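Local coordinates for hypothetical protein (Neisseria meningitidis Z2491, PDB 2F46) that is probably a phosphatase, whose fold offers a scaffold for nonclassical, eukaryotic-like phosphatases, at residues A[22-27]-A[105-110]; A[33-38]-A[66-71]; A[45-50]-A[75-80]; A[81-86]-A[112-117]. All blocks are in the same frame, centred on the assembly; numbering follows the deposited sequence. Where two conformers were deposited one is given.

Contact 1. Residues A[22-27]-A[105-110]; sequences EHLYIS and VLAYCR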
loop_
_atom_site.group_PDB
_atom_site.type_symbol
_atom_site.label_atom_id
_atom_site.label_comp_id
_atom_site.label_asym_id
_atom_site.label_seq_id
_atom_site.Cartn_x
_atom_site.Cartn_y
_atom_site.Cartn_z
ATOM N N GLU A 22 7.397 -0.144 -9.990
ATOM C CA GLU A 22 8.853 -0.388 -9.969
ATOM C C GLU A 22 9.480 -0.578 -8.569
ATOM O O GLU A 22 10.314 -1.475 -8.354
ATOM C CB GLU A 22 9.556 0.780 -10.703
ATOM C CG GLU A 22 11.090 0.724 -10.700
ATOM C CD GLU A 22 11.753 1.907 -11.422
ATOM O OE1 GLU A 22 11.069 2.920 -11.735
ATOM O OE2 GLU A 22 12.982 1.813 -11.656
ATOM N N HIS A 23 9.078 0.264 -7.634
ATOM C CA HIS A 23 9.662 0.220 -6.296
ATOM C C HIS A 23 8.637 -0.076 -5.209
ATOM O O HIS A 23 8.910 0.143 -4.036
ATOM C CB HIS A 23 10.321 1.555 -5.990
ATOM C CG HIS A 23 11.457 1.876 -6.911
ATOM N ND1 HIS A 23 12.502 1.001 -7.109
ATOM C CD2 HIS A 23 11.716 2.960 -7.677
ATOM C CE1 HIS A 23 13.354 1.527 -7.968
ATOM N NE2 HIS A 23 12.905 2.717 -8.323
ATOM N N LEU A 24 7.487 -0.613 -5.596
ATOM C CA LEU A 24 6.334 -0.711 -4.696
ATOM C C LEU A 24 5.641 -2.085 -4.740
ATOM O O LEU A 24 5.128 -2.485 -5.797
ATOM C CB LEU A 24 5.334 0.353 -5.068
ATOM C CG LEU A 24 4.052 0.390 -4.211
ATOM C CD1 LEU A 24 4.383 0.686 -2.741
ATOM C CD2 LEU A 24 3.038 1.399 -4.723
ATOM N N TYR A 25 5.659 -2.787 -3.633
ATOM C CA TYR A 25 4.836 -3.993 -3.383
ATOM C C TYR A 25 3.637 -3.593 -2.532
ATOM O O TYR A 25 3.709 -2.631 -1.733
ATOM C CB TYR A 25 5.614 -5.004 -2.592
ATOM C CG TYR A 25 6.788 -5.634 -3.309
ATOM C CD1 TYR A 25 7.990 -4.980 -3.410
ATOM C CD2 TYR A 25 6.662 -6.875 -3.911
ATOM C CE1 TYR A 25 9.068 -5.552 -4.077
ATOM C CE2 TYR A 25 7.739 -7.462 -4.581
ATOM C CZ TYR A 25 8.927 -6.786 -4.654
ATOM O OH TYR A 25 10.020 -7.338 -5.295
ATOM N N ILE A 26 2.524 -4.297 -2.724
ATOM C CA ILE A 26 1.364 -4.142 -1.833
ATOM C C ILE A 26 1.008 -5.510 -1.220
ATOM O O ILE A 26 1.471 -6.566 -1.666
ATOM C CB ILE A 26 0.169 -3.544 -2.539
ATOM C CG1 ILE A 26 -0.369 -4.459 -3.657
ATOM C CG2 ILE A 26 0.495 -2.147 -3.011
ATOM C CD1 ILE A 26 -1.617 -3.996 -4.279
ATOM N N SER A 27 0.241 -5.484 -0.160
ATOM C CA SER A 27 -0.164 -6.709 0.525
ATOM C C SER A 27 -1.407 -6.471 1.357
ATOM O O SER A 27 -1.675 -5.322 1.791
ATOM C CB SER A 27 0.953 -7.149 1.453
ATOM O OG SER A 27 0.629 -8.229 2.305
ATOM N N VAL A 105 9.603 -0.418 -1.403
ATOM C CA VAL A 105 8.558 -0.078 -0.426
ATOM C C VAL A 105 7.519 -1.192 -0.449
ATOM O O VAL A 105 7.189 -1.693 -1.524
ATOM C CB VAL A 105 7.867 1.262 -0.770
ATOM C CG1 VAL A 105 6.801 1.554 0.254
ATOM C CG2 VAL A 105 8.884 2.432 -0.841
ATOM N N LEU A 106 7.015 -1.589 0.718
ATOM C CA LEU A 106 5.832 -2.432 0.830
ATOM C C LEU A 106 4.749 -1.621 1.542
ATOM O O LEU A 106 4.948 -1.212 2.707
ATOM C CB LEU A 106 6.139 -3.680 1.653
ATOM C CG LEU A 106 4.982 -4.617 2.005
ATOM C CD1 LEU A 106 4.188 -5.037 0.859
ATOM C CD2 LEU A 106 5.573 -5.831 2.732
ATOM N N ALA A 107 3.622 -1.452 0.884
ATOM C CA ALA A 107 2.443 -0.826 1.491
ATOM C C ALA A 107 1.382 -1.867 1.761
ATOM O O ALA A 107 1.173 -2.773 0.947
ATOM C CB ALA A 107 1.895 0.275 0.627
ATOM N N TYR A 108 0.713 -1.777 2.904
ATOM C CA TYR A 108 -0.364 -2.729 3.202
ATOM C C TYR A 108 -1.596 -2.070 3.850
ATOM O O TYR A 108 -1.501 -0.963 4.415
ATOM C CB TYR A 108 0.090 -3.877 4.115
ATOM C CG TYR A 108 0.303 -3.536 5.580
ATOM C CD1 TYR A 108 1.494 -3.044 6.034
ATOM C CD2 TYR A 108 -0.704 -3.742 6.522
ATOM C CE1 TYR A 108 1.733 -2.787 7.382
ATOM C CE2 TYR A 108 -0.483 -3.497 7.865
ATOM C CZ TYR A 108 0.725 -2.985 8.299
ATOM O OH TYR A 108 0.909 -2.721 9.633
ATOM N N CYS A 109 -2.747 -2.707 3.700
ATOM C CA CYS A 109 -3.882 -2.324 4.499
ATOM C C CYS A 109 -4.505 -3.657 4.863
ATOM O O CYS A 109 -3.807 -4.661 5.056
ATOM C CB CYS A 109 -4.792 -1.305 3.777
ATOM S SG CYS A 109 -5.966 -1.899 2.537
ATOM N N ARG A 110 -5.809 -3.695 4.995
ATOM C CA ARG A 110 -6.438 -4.997 5.288
ATOM C C ARG A 110 -6.303 -5.923 4.082
ATOM O O ARG A 110 -6.024 -7.131 4.225
ATOM C CB ARG A 110 -7.924 -4.808 5.614
ATOM C CG ARG A 110 -8.609 -6.115 6.016
ATOM C CD ARG A 110 -10.067 -5.905 6.355
ATOM N NE ARG A 110 -10.680 -7.172 6.749
ATOM C CZ ARG A 110 -11.181 -8.071 5.910
ATOM N NH1 ARG A 110 -11.174 -7.869 4.594
ATOM N NH2 ARG A 110 -11.705 -9.190 6.406
#
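Tyr25 faces Leu106 across a pair of neighbouring parallel strands, 24-27 and 105-108, whose axes approach to 4.6 Å with 27° between their directions. As expected for parallel pairing, one residue supplies both donor and acceptor to two residues opposite: Tyr25 N donates to Val105 O at 2.8 Å, and Tyr25 O accepts from Ala107 N at 2.9 Å. Before this, Val105 N gives a nearly straight bond to His23 O (2.8 Å, 173°), so the pairing begins just ahead of strand 24-27. The bond from Ser27 N to Ala107 O is weak, bent to 129°, and that from Cys109 N to Ser27 O is weak and doubtful, as Cys109 has two conformers. Outward-turned groups are served by the neighbouring strands: Ile26 pairs with Leu18, while Leu106 and Tyr108 pair with residues of 45-49.

Side chains alternate between the faces. Leu24 swings its side chain opposite the backbone N, which brings CD1 to 3.9 Å from Val105 CG1, obliquely, on the face that helix 113-125 covers. On the other face Leu106 CD1 fits between Tyr25 CB (3.7 Å) and Ser27 CB, while Tyr108 CB lies 3.3 Å from Ser27 O. The firm bonds thus lie at the Tyr25 end, and the pairing slackens where strand 105-108 ends at Cys109. Separately, the segment from Cys109 onward probably belongs to a phosphatase-type loop.

Contact 2. Residues A[33-38]-A[66-71]; sequences ADAEQI and QWLEQA
Leu68 overlaps both Ala35 and Ile38 with its forked end. Its CD2 methyl rests 3.8 Å from Ala35 CA and 4.0 Å from Ala35 CB, so it covers the backbone at that alanine as well as the methyl. The other branch, CD1, meets Ile38 CD1 at 3.7 Å, and the two side chains cross at about a right angle. Ile38 can reach this far because its CG1 lies anti to the carbonyl carbon (chi1 -77°) and the chain then runs extended (chi2 170°), which sets CD1 against the mouth of the Leu68 fork, touching both methyls; Ile38 CD1 is 3.9 Å from Leu68 CD2 too.

Ala71 fills the other end of the interface. Its CB lies 3.9 Å from Ala35 O and 4.4 Å from Ile38 CG2. The CA atoms of Ala35 and Ala71 are 5.7 Å apart, a close approach made possible by the small Ala71 methyl lying against the Ala35 carbonyl.

Polar backbone groups are used locally, as in Ile38 N to Asp34 O (3.0 Å) and Ala71 N to Leu68 O. Ile38 also touches Ile43 and Val73, and Leu68 touches Phe76, so the patch continues toward the sheet that helices 35-41 and 61-68 flank. Since every contact across the 33-38 and 66-71 segments is carbon on carbon or carbon on carbonyl oxygen, the pairing depends on shape and exclusion of water, not on directed bonds.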
loop_
_atom_site.group_PDB
_atom_site.type_symbol
_atom_site.label_atom_id
_atom_site.label_comp_id
_atom_site.label_asym_id
_atom_site.label_seq_id
_atom_site.Cartn_x
_atom_site.Cartn_y
_atom_site.Cartn_z
ATOM N N ALA A 33 4.418 -13.759 10.778
ATOM C CA ALA A 33 4.832 -14.784 9.861
ATOM C C ALA A 33 5.339 -14.256 8.534
ATOM O O ALA A 33 5.981 -14.991 7.809
ATOM C CB ALA A 33 3.695 -15.758 9.625
ATOM N N ASP A 34 5.049 -12.983 8.207
ATOM C CA ASP A 34 5.514 -12.398 6.948
ATOM C C ASP A 34 6.960 -11.930 6.945
ATOM O O ASP A 34 7.472 -11.573 5.882
ATOM C CB ASP A 34 4.614 -11.211 6.548
ATOM C CG ASP A 34 3.260 -11.659 6.113
ATOM O OD1 ASP A 34 3.156 -12.540 5.225
ATOM O OD2 ASP A 34 2.267 -11.141 6.653
ATOM N N ALA A 35 7.615 -11.942 8.106
ATOM C CA ALA A 35 8.994 -11.474 8.220
ATOM C C ALA A 35 9.950 -12.153 7.246
ATOM O O ALA A 35 10.767 -11.486 6.608
ATOM C CB ALA A 35 9.492 -11.638 9.620
ATOM N N GLU A 36 9.869 -13.482 7.131
ATOM C CA GLU A 36 10.767 -14.209 6.229
ATOM C C GLU A 36 10.684 -13.713 4.803
ATOM O O GLU A 36 11.701 -13.450 4.175
ATOM C CB GLU A 36 10.479 -15.714 6.233
ATOM C CG GLU A 36 11.443 -16.531 7.078
ATOM N N GLN A 37 9.472 -13.605 4.265
ATOM C CA GLN A 37 9.337 -13.218 2.889
ATOM C C GLN A 37 9.761 -11.759 2.688
ATOM O O GLN A 37 10.321 -11.402 1.656
ATOM C CB GLN A 37 7.911 -13.441 2.383
ATOM C CG GLN A 37 7.758 -13.068 0.915
ATOM C CD GLN A 37 6.337 -13.170 0.374
ATOM O OE1 GLN A 37 5.364 -13.334 1.134
ATOM N NE2 GLN A 37 6.219 -13.057 -0.935
ATOM N N ILE A 38 9.439 -10.928 3.680
ATOM C CA ILE A 38 9.795 -9.516 3.618
ATOM C C ILE A 38 11.313 -9.352 3.551
ATOM O O ILE A 38 11.805 -8.560 2.748
ATOM C CB ILE A 38 9.142 -8.771 4.791
ATOM C CG1 ILE A 38 7.665 -8.568 4.439
ATOM C CG2 ILE A 38 9.766 -7.418 5.050
ATOM C CD1 ILE A 38 6.774 -8.063 5.565
ATOM N N GLN A 66 7.867 -3.491 15.287
ATOM C CA GLN A 66 8.781 -4.290 16.139
ATOM C C GLN A 66 9.221 -5.577 15.490
ATOM O O GLN A 66 10.411 -5.939 15.553
ATOM C CB GLN A 66 8.085 -4.668 17.437
ATOM C CG GLN A 66 8.122 -3.641 18.499
ATOM C CD GLN A 66 7.855 -4.257 19.884
ATOM O OE1 GLN A 66 6.701 -4.420 20.299
ATOM N NE2 GLN A 66 8.924 -4.593 20.590
ATOM N N TRP A 67 8.292 -6.304 14.893
ATOM C CA TRP A 67 8.601 -7.596 14.280
ATOM C C TRP A 67 9.468 -7.385 13.051
ATOM O O TRP A 67 10.456 -8.104 12.843
ATOM C CB TRP A 67 7.331 -8.357 13.888
ATOM C CG TRP A 67 6.533 -8.922 15.016
ATOM C CD1 TRP A 67 7.011 -9.396 16.207
ATOM C CD2 TRP A 67 5.115 -9.158 15.033
ATOM N NE1 TRP A 67 5.981 -9.875 16.970
ATOM C CE2 TRP A 67 4.809 -9.769 16.270
ATOM C CE3 TRP A 67 4.081 -8.937 14.116
ATOM C CZ2 TRP A 67 3.500 -10.102 16.643
ATOM C CZ3 TRP A 67 2.780 -9.276 14.482
ATOM C CH2 TRP A 67 2.502 -9.847 15.743
ATOM N N LEU A 68 9.164 -6.370 12.255
ATOM C CA LEU A 68 9.827 -6.231 10.959
ATOM C C LEU A 68 11.153 -5.453 10.959
ATOM O O LEU A 68 11.905 -5.531 9.989
ATOM C CB LEU A 68 8.850 -5.701 9.898
ATOM C CG LEU A 68 7.625 -6.546 9.660
ATOM C CD1 LEU A 68 6.790 -5.928 8.544
ATOM C CD2 LEU A 68 7.988 -7.974 9.312
ATOM N N GLU A 69 11.458 -4.732 12.023
ATOM C CA GLU A 69 12.777 -4.121 12.176
ATOM C C GLU A 69 13.863 -5.205 12.223
ATOM O O GLU A 69 15.018 -4.941 11.928
ATOM C CB GLU A 69 12.852 -3.298 13.459
ATOM C CG GLU A 69 12.205 -1.938 13.347
ATOM C CD GLU A 69 12.096 -1.236 14.682
ATOM O OE1 GLU A 69 12.088 -1.931 15.724
ATOM O OE2 GLU A 69 12.016 0.008 14.688
ATOM N N GLN A 70 13.471 -6.414 12.599
ATOM C CA GLN A 70 14.372 -7.550 12.604
ATOM C C GLN A 70 14.462 -8.209 11.236
ATOM O O GLN A 70 15.187 -9.199 11.072
ATOM C CB GLN A 70 13.896 -8.560 13.647
ATOM C CG GLN A 70 13.836 -7.994 15.069
ATOM C CD GLN A 70 15.130 -7.282 15.474
ATOM O OE1 GLN A 70 16.239 -7.776 15.208
ATOM N NE2 GLN A 70 14.993 -6.113 16.109
ATOM N N ALA A 71 13.742 -7.653 10.259
ATOM C CA ALA A 71 13.646 -8.211 8.902
ATOM C C ALA A 71 14.287 -7.306 7.847
ATOM O O ALA A 71 14.048 -7.484 6.643
ATOM C CB ALA A 71 12.175 -8.458 8.553
#

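Contact 3. Residues A[45-50]-A[75-80]; sequences TIICNR and GFHHQP. Unlike the reference sequence in segment 45-50: Ile46 (reference Val).
The His78 imidazole meets Cys48 O and the Arg50 carbonyl at its edge, close to its plane, while Pro80 CG lies over one face, offset toward the rim. Strands 45-48 and 75-78, to which most of these groups belong, form a beta-alpha-beta crossover joined through helix 61-68; Arg50 and Pro80 come just after the strands. NE2 of His78 donates to Arg50 O at 2.9 Å and 167°, with the acceptor in the ring plane; because the His78 CG stands opposite its own backbone N, the ring is carried forward along the strand direction, past Cys48, to make that bond. Cys48 SG sits obliquely to the same ring, 4.3 Å from its centroid. The His77 ring turns its edge to Thr45 CG2, and the Phe76 ring meets Ile46 CB obliquely through CD2 at 3.8 Å.

The strands run parallel, 8° apart. Ile46 N bonds to Gly75 O, His77 N to Ile46 O, Cys48 N to His77 O, and Gln79 N to Cys48 O at 2.7 Å. Phe61 of the crossover helix packs on Ile46, Cys48 and Phe76, with its ring also meeting His78. Arg50 points away from the 75-80 segment, to Glu54, Glu55 and Gln29.

Beyond the paired strands, the Asn49 and Gln79 side chains lie side by side with their amide planes 72° apart. The Gln79 amide is also engaged by Asp90 O, through NE2. Asn49 ND2 reaches Gln79 O at 3.0 Å, in the Asn49 amide plane, and makes a weak, more bent bond to Gln79 OE1, also 3.0 Å long.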
loop_
_atom_site.group_PDB
_atom_site.type_symbol
_atom_site.label_atom_id
_atom_site.label_comp_id
_atom_site.label_asym_id
_atom_site.label_seq_id
_atom_site.Cartn_x
_atom_site.Cartn_y
_atom_site.Cartn_z
ATOM N N THR A 45 11.281 -0.196 3.246
ATOM C CA THR A 45 10.299 0.746 3.797
ATOM C C THR A 45 8.924 0.104 3.823
ATOM O O THR A 45 8.512 -0.539 2.860
ATOM C CB THR A 45 10.200 2.005 2.937
ATOM O OG1 THR A 45 11.516 2.540 2.757
ATOM C CG2 THR A 45 9.273 3.054 3.546
ATOM N N ILE A 46 8.231 0.259 4.957
ATOM C CA ILE A 46 6.872 -0.223 5.181
ATOM C C ILE A 46 5.968 0.979 5.356
ATOM O O ILE A 46 6.252 1.848 6.190
ATOM C CB ILE A 46 6.774 -1.090 6.463
ATOM C CG1 ILE A 46 7.413 -2.463 6.219
ATOM C CG2 ILE A 46 5.327 -1.217 6.985
ATOM C CD1 ILE A 46 6.564 -3.435 5.442
ATOM N N ILE A 47 4.880 1.005 4.594
ATOM C CA ILE A 47 3.794 1.970 4.750
ATOM C C ILE A 47 2.519 1.193 5.126
ATOM O O ILE A 47 2.106 0.252 4.421
ATOM C CB ILE A 47 3.485 2.785 3.490
ATOM C CG1 ILE A 47 4.730 3.574 3.063
ATOM C CG2 ILE A 47 2.360 3.769 3.761
ATOM C CD1 ILE A 47 4.651 4.258 1.705
ATOM N N CYS A 48 1.905 1.535 6.250
ATOM C CA CYS A 48 0.651 0.989 6.668
ATOM C C CYS A 48 -0.440 1.966 6.449
ATOM O O CYS A 48 -0.398 3.081 7.015
ATOM C CB CYS A 48 0.677 0.637 8.134
ATOM S SG CYS A 48 -0.868 0.117 8.837
ATOM N N ASN A 49 -1.402 1.562 5.627
ATOM C CA ASN A 49 -2.530 2.445 5.288
ATOM C C ASN A 49 -3.835 2.143 6.005
ATOM O O ASN A 49 -4.897 2.554 5.578
ATOM C CB ASN A 49 -2.758 2.521 3.754
ATOM C CG ASN A 49 -1.617 3.175 3.006
ATOM O OD1 ASN A 49 -1.037 2.585 2.074
ATOM N ND2 ASN A 49 -1.305 4.443 3.346
ATOM N N ARG A 50 -3.705 1.368 7.092
ATOM C CA ARG A 50 -4.826 0.849 7.866
ATOM C C ARG A 50 -4.828 1.478 9.241
ATOM O O ARG A 50 -3.833 1.364 9.953
ATOM C CB ARG A 50 -4.732 -0.684 8.026
ATOM C CG ARG A 50 -6.018 -1.295 8.479
ATOM C CD ARG A 50 -5.880 -2.785 8.601
ATOM N NE ARG A 50 -7.182 -3.335 8.828
ATOM C CZ ARG A 50 -7.440 -4.612 9.034
ATOM N NH1 ARG A 50 -6.470 -5.506 9.093
ATOM N NH2 ARG A 50 -8.695 -4.986 9.183
ATOM N N GLY A 75 12.654 1.926 7.246
ATOM C CA GLY A 75 11.707 3.011 7.303
ATOM C C GLY A 75 10.319 2.492 7.514
ATOM O O GLY A 75 9.929 1.518 6.916
ATOM N N PHE A 76 9.551 3.185 8.354
ATOM C CA PHE A 76 8.186 2.791 8.718
ATOM C C PHE A 76 7.300 4.013 8.777
ATOM O O PHE A 76 7.639 4.989 9.452
ATOM C CB PHE A 76 8.177 2.145 10.095
ATOM C CG PHE A 76 8.899 0.824 10.158
ATOM C CD1 PHE A 76 10.259 0.771 10.458
ATOM C CD2 PHE A 76 8.226 -0.351 9.947
ATOM C CE1 PHE A 76 10.923 -0.476 10.497
ATOM C CE2 PHE A 76 8.893 -1.566 9.988
ATOM C CZ PHE A 76 10.220 -1.597 10.280
ATOM N N HIS A 77 6.158 3.950 8.112
ATOM C CA HIS A 77 5.226 5.067 8.090
ATOM C C HIS A 77 3.834 4.550 8.314
ATOM O O HIS A 77 3.365 3.699 7.577
ATOM C CB HIS A 77 5.283 5.817 6.756
ATOM C CG HIS A 77 6.639 6.305 6.413
ATOM N ND1 HIS A 77 7.244 7.351 7.069
ATOM C CD2 HIS A 77 7.553 5.841 5.528
ATOM C CE1 HIS A 77 8.447 7.547 6.567
ATOM N NE2 HIS A 77 8.670 6.640 5.635
ATOM N N HIS A 78 3.122 5.111 9.287
ATOM C CA HIS A 78 1.716 4.848 9.499
ATOM C C HIS A 78 0.860 5.963 8.901
ATOM O O HIS A 78 0.864 7.119 9.374
ATOM C CB HIS A 78 1.401 4.691 10.986
ATOM C CG HIS A 78 0.115 3.995 11.257
ATOM N ND1 HIS A 78 -0.387 3.827 12.542
ATOM C CD2 HIS A 78 -0.789 3.430 10.435
ATOM C CE1 HIS A 78 -1.539 3.194 12.479
ATOM N NE2 HIS A 78 -1.801 2.929 11.208
ATOM N N GLN A 79 0.198 5.629 7.784
ATOM C CA GLN A 79 -0.559 6.593 7.018
ATOM C C GLN A 79 -1.967 6.043 6.905
ATOM O O GLN A 79 -2.438 5.641 5.832
ATOM C CB GLN A 79 0.079 6.854 5.646
ATOM C CG GLN A 79 -0.692 7.970 4.904
ATOM C CD GLN A 79 -0.652 7.955 3.391
ATOM O OE1 GLN A 79 0.007 7.098 2.754
ATOM N NE2 GLN A 79 -1.385 8.898 2.794
ATOM N N PRO A 80 -2.694 6.010 8.018
ATOM C CA PRO A 80 -3.995 5.393 8.007
ATOM C C PRO A 80 -5.021 6.195 7.169
ATOM O O PRO A 80 -5.067 7.430 7.223
ATOM C CB PRO A 80 -4.371 5.366 9.489
ATOM C CG PRO A 80 -3.693 6.530 10.015
ATOM C CD PRO A 80 -2.390 6.604 9.334
#

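Contact 4. Residues A[81-86]-A[112-117]; sequences VTARDI and GTRCSL
Arg114 NH1 gives Val81 O the one hydrogen bond between these segments, 3.0 Å long and 163° at the hydrogen. The bond lies in the carbonyl plane and close to the guanidinium plane. The same NH1 forms a salt bridge with Glu54, which with the carbonyl would fix the rotation of the group. A bend at chi3 (-95°) takes NE and CZ past the Val81 carbonyl, so that NH1 meets the oxygen edge-on.

Apolar packing continues beside this bond. Val81 CG2 lies 3.7 Å from Arg114 CD, the two chains sliding past each other in opposite directions. Ala83 CB touches Leu117 CD1 at 4.0 Å, and Arg114 CG makes a plain packing contact with Ala83 N. Farther along, Ile86 CD1 meets Leu117 CB at 3.9 Å, crossing obliquely.

Hydrogen bonds within 112-117 shape the helix start: Gly112 is its N-cap, with phi 96°, and its O accepts from Ser116 N and, in the conformer given of the two deposited, from Ser116 OG. A loop running from a cysteine at a strand end (Cys109) to an arginine in the first helix turn (Arg114) recalls the phosphate-binding loop of cysteine phosphatases, though one residue shorter than the classical CX5R spacing.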
loop_
_atom_site.group_PDB
_atom_site.type_symbol
_atom_site.label_atom_id
_atom_site.label_comp_id
_atom_site.label_asym_id
_atom_site.label_seq_id
_atom_site.Cartn_x
_atom_site.Cartn_y
_atom_site.Cartn_z
ATOM N N VAL A 81 -5.799 5.464 6.372
ATOM C CA VAL A 81 -6.945 6.006 5.658
ATOM C C VAL A 81 -8.078 4.995 5.661
ATOM O O VAL A 81 -7.895 3.809 5.977
ATOM C CB VAL A 81 -6.594 6.368 4.203
ATOM C CG1 VAL A 81 -5.379 7.323 4.139
ATOM C CG2 VAL A 81 -6.311 5.106 3.380
ATOM N N THR A 82 -9.267 5.428 5.268
ATOM C CA THR A 82 -10.308 4.525 4.817
ATOM C C THR A 82 -10.570 4.767 3.329
ATOM O O THR A 82 -10.366 5.884 2.820
ATOM C CB THR A 82 -11.613 4.654 5.623
ATOM O OG1 THR A 82 -12.166 5.927 5.345
ATOM C CG2 THR A 82 -11.338 4.504 7.118
ATOM N N ALA A 83 -10.924 3.712 2.598
ATOM C CA ALA A 83 -11.110 3.861 1.155
ATOM C C ALA A 83 -12.098 4.967 0.841
ATOM O O ALA A 83 -11.897 5.788 -0.076
ATOM C CB ALA A 83 -11.514 2.552 0.527
ATOM N N ARG A 84 -13.160 5.006 1.631
ATOM C CA ARG A 84 -14.208 6.015 1.524
ATOM C C ARG A 84 -13.659 7.442 1.647
ATOM O O ARG A 84 -14.069 8.323 0.868
ATOM C CB ARG A 84 -15.261 5.764 2.621
ATOM C CG ARG A 84 -16.175 6.973 2.913
ATOM C CD ARG A 84 -17.318 6.663 3.900
ATOM N NE ARG A 84 -18.448 7.589 3.717
ATOM C CZ ARG A 84 -19.293 7.538 2.691
ATOM N NH1 ARG A 84 -19.143 6.618 1.748
ATOM N NH2 ARG A 84 -20.287 8.418 2.602
ATOM N N ASP A 85 -12.763 7.666 2.589
ATOM C CA ASP A 85 -12.357 9.033 2.957
ATOM C C ASP A 85 -11.080 9.517 2.290
ATOM O O ASP A 85 -10.640 10.643 2.545
ATOM C CB ASP A 85 -12.229 9.184 4.467
ATOM N N ILE A 86 -10.488 8.710 1.407
ATOM C CA ILE A 86 -9.254 9.115 0.737
ATOM C C ILE A 86 -9.493 10.428 -0.021
ATOM O O ILE A 86 -10.436 10.525 -0.827
ATOM C CB ILE A 86 -8.779 8.036 -0.257
ATOM C CG1 ILE A 86 -8.185 6.865 0.511
ATOM C CG2 ILE A 86 -7.732 8.607 -1.222
ATOM C CD1 ILE A 86 -7.900 5.658 -0.378
ATOM N N GLY A 112 -4.943 -4.439 0.786
ATOM C CA GLY A 112 -4.165 -3.786 -0.256
ATOM C C GLY A 112 -4.988 -2.829 -1.103
ATOM O O GLY A 112 -4.420 -2.090 -1.914
ATOM N N THR A 113 -6.299 -2.773 -0.897
ATOM C CA THR A 113 -7.173 -1.875 -1.663
ATOM C C THR A 113 -6.789 -0.413 -1.475
ATOM O O THR A 113 -6.706 0.353 -2.426
ATOM C CB THR A 113 -8.633 -2.090 -1.270
ATOM O OG1 THR A 113 -8.966 -3.444 -1.633
ATOM C CG2 THR A 113 -9.563 -1.138 -1.994
ATOM N N ARG A 114 -6.597 -0.024 -0.224
ATOM C CA ARG A 114 -6.297 1.404 0.016
ATOM C C ARG A 114 -4.976 1.824 -0.585
ATOM O O ARG A 114 -4.896 2.932 -1.170
ATOM C CB ARG A 114 -6.346 1.722 1.501
ATOM C CG ARG A 114 -7.762 1.739 2.041
ATOM C CD ARG A 114 -7.791 1.692 3.588
ATOM N NE ARG A 114 -7.941 0.319 4.046
ATOM C CZ ARG A 114 -8.355 0.002 5.265
ATOM N NH1 ARG A 114 -8.594 0.933 6.162
ATOM N NH2 ARG A 114 -8.557 -1.273 5.565
ATOM N N CYS A 115 -3.955 0.968 -0.483
ATOM C CA CYS A 115 -2.648 1.223 -1.086
ATOM C C CYS A 115 -2.807 1.416 -2.602
ATOM O O CYS A 115 -2.319 2.379 -3.217
ATOM C CB CYS A 115 -1.673 0.091 -0.762
ATOM S SG CYS A 115 -1.739 -0.487 0.988
ATOM N N SER A 116 -3.563 0.483 -3.186
ATOM C CA SER A 116 -3.745 0.483 -4.624
ATOM C C SER A 116 -4.512 1.721 -5.074
ATOM O O SER A 116 -4.264 2.278 -6.149
ATOM C CB SER A 116 -4.423 -0.809 -5.067
ATOM O OG SER A 116 -3.670 -1.949 -4.709
ATOM N N LEU A 117 -5.450 2.182 -4.261
ATOM C CA LEU A 117 -6.161 3.422 -4.579
ATOM C C LEU A 117 -5.279 4.660 -4.438
ATOM O O LEU A 117 -5.347 5.591 -5.268
ATOM C CB LEU A 117 -7.369 3.583 -3.696
ATOM C CG LEU A 117 -8.563 2.726 -4.026
ATOM C CD1 LEU A 117 -9.593 2.833 -2.957
ATOM C CD2 LEU A 117 -9.191 3.143 -5.327
#

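Overall arrangement
From the N terminus, strand 24-27 opens the longest loop, which contact 1 closes 78 residues later at strand 105-108. Contacts 2 and 3 are nested inside it and cross each other: helix 35-41 pairs with segment 66-71, and strand 45-48 with strand 75-78. Contact 4 starts in the loop 81-86 and ends on helix 113-125, so it crosses contact 1 and follows contact 3 in series. Contacts 1 and 3 join through strands 105-108 and 45-48, neighbours in one sheet. Contact 2 packs helices on one side of that sheet; contact 4, whose centre is about 24 Å from that of contact 2, ties loop 81-86 to helix 113-125 on the other side.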